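Local coordinates for CsuC (Acinetobacter baumannii, PDB 6FJY), which serves as the chaperone of archaic Csu pili, binding the tip adhesin subunit CsuE before assembly, probably in the periplasm by donor-strand complementation, at residues Ala140-Ala143 with Leu144-Pro147. Residues are numbered along the deposited sequence; the frame is centred on the assembly and turned at random.
Sequences AKNA and LAKP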
loop_
_atom_site.group_PDB
_atom_site.type_symbol
_atom_site.label_atom_id
_atom_site.label_comp_id
_atom_site.label_asym_id
_atom_site.label_seq_id
_atom_site.Cartn_x
_atom_site.Cartn_y
_atom_site.Cartn_z
ATOM N N ALA A 140 21.710 3.636 -4.248
ATOM C CA ALA A 140 22.868 4.447 -3.900
ATOM C C ALA A 140 24.026 4.206 -4.861
ATOM O O ALA A 140 24.784 5.133 -5.155
ATOM C CB ALA A 140 23.297 4.150 -2.465
ATOM N N LYS A 141 24.136 2.992 -5.396
ATOM C CA LYS A 141 25.177 2.603 -6.338
ATOM C C LYS A 141 24.802 2.892 -7.784
ATOM O O LYS A 141 25.532 2.492 -8.697
ATOM C CB LYS A 141 25.487 1.114 -6.178
ATOM C CG LYS A 141 25.827 0.694 -4.761
ATOM C CD LYS A 141 25.943 -0.819 -4.664
ATOM C CE LYS A 141 26.361 -1.266 -3.267
ATOM N NZ LYS A 141 26.566 -2.748 -3.182
ATOM N N ASN A 142 23.682 3.573 -8.006
ATOM C CA ASN A 142 23.162 3.859 -9.337
ATOM C C ASN A 142 22.878 5.349 -9.458
ATOM O O ASN A 142 22.011 5.877 -8.752
ATOM C CB ASN A 142 21.888 3.054 -9.589
ATOM C CG ASN A 142 21.468 3.073 -11.020
ATOM O OD1 ASN A 142 21.839 3.969 -11.774
ATOM N ND2 ASN A 142 20.651 2.092 -11.408
ATOM N N ALA A 143 23.568 6.012 -10.385
ATOM C CA ALA A 143 23.421 7.459 -10.533
ATOM C C ALA A 143 22.051 7.838 -11.083
ATOM O O ALA A 143 21.459 8.836 -10.656
ATOM C CB ALA A 143 24.525 8.006 -11.433
ATOM N N LEU A 144 21.546 7.078 -12.048
ATOM C CA LEU A 144 20.316 7.415 -12.751
ATOM C C LEU A 144 19.083 6.754 -12.141
ATOM O O LEU A 144 18.047 6.678 -12.807
ATOM C CB LEU A 144 20.428 7.035 -14.228
ATOM C CG LEU A 144 21.297 7.819 -15.214
ATOM C CD1 LEU A 144 22.492 8.507 -14.578
ATOM C CD2 LEU A 144 21.766 6.866 -16.294
ATOM N N ALA A 145 19.191 6.240 -10.913
ATOM C CA ALA A 145 18.065 5.639 -10.191
ATOM C C ALA A 145 17.224 6.731 -9.517
ATOM O O ALA A 145 17.037 6.774 -8.299
ATOM C CB ALA A 145 18.569 4.615 -9.184
ATOM N N LYS A 146 16.743 7.642 -10.357
ATOM C CA LYS A 146 15.955 8.797 -9.954
ATOM C C LYS A 146 15.324 9.381 -11.206
ATOM O O LYS A 146 15.684 8.990 -12.321
ATOM C CB LYS A 146 16.826 9.848 -9.252
ATOM C CG LYS A 146 17.964 10.356 -10.148
ATOM C CD LYS A 146 18.895 11.304 -9.410
ATOM C CE LYS A 146 18.196 12.581 -8.987
ATOM N NZ LYS A 146 19.129 13.468 -8.227
ATOM N N PRO A 147 14.327 10.244 -11.065
ATOM C CA PRO A 147 13.827 10.967 -12.239
ATOM C C PRO A 147 14.718 12.149 -12.588
ATOM O O PRO A 147 15.208 12.856 -11.707
ATOM C CB PRO A 147 12.428 11.422 -11.810
ATOM C CG PRO A 147 12.489 11.491 -10.320
ATOM C CD PRO A 147 13.423 10.372 -9.908
#
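L144 meets N142 across a type I beta turn that runs from N142 to A145, in the linker joining helix 133-140 to strand 149-154. That strand probably opens the second Ig-like domain of this PapD-type chaperone, with the turn on the surface at its entrance. The backbone N of L144 donates to N142 OD1 at 3.1 Å, which closes an Asx turn over the first half of the beta turn. The bond is bent, with an N-H...O angle of 136°, and the donor sits above the amide plane of N142, about 36° out of it. N142 reaches forward to this N-H: its CG is anti to the backbone N and beside the carbonyl carbon (chi1 -168°), which carries OD1 along the chain. The side chain of L144 leans the other way: its CD1 lies alongside the methyl of A143, 3.8 Å from A143 CB, a small apolar patch on the surface. The backbone of L144 also bonds to Q170, joining the turn to the loop between strands 162-167 and 173-175.

At A145 the chain turns again as the centre of an inverse gamma turn, with K146 N bonding weakly to L144 O at 2.9 Å. The A145 methyl packs against the stem of N142, CB to CB at 3.7 Å, and also touches the amide carbon, CG. At K146 the backbone is extended and the middle of the side chain passes A143 O, CG and CD each about 3.8 Å from it, before the bend at chi3 carries NZ away.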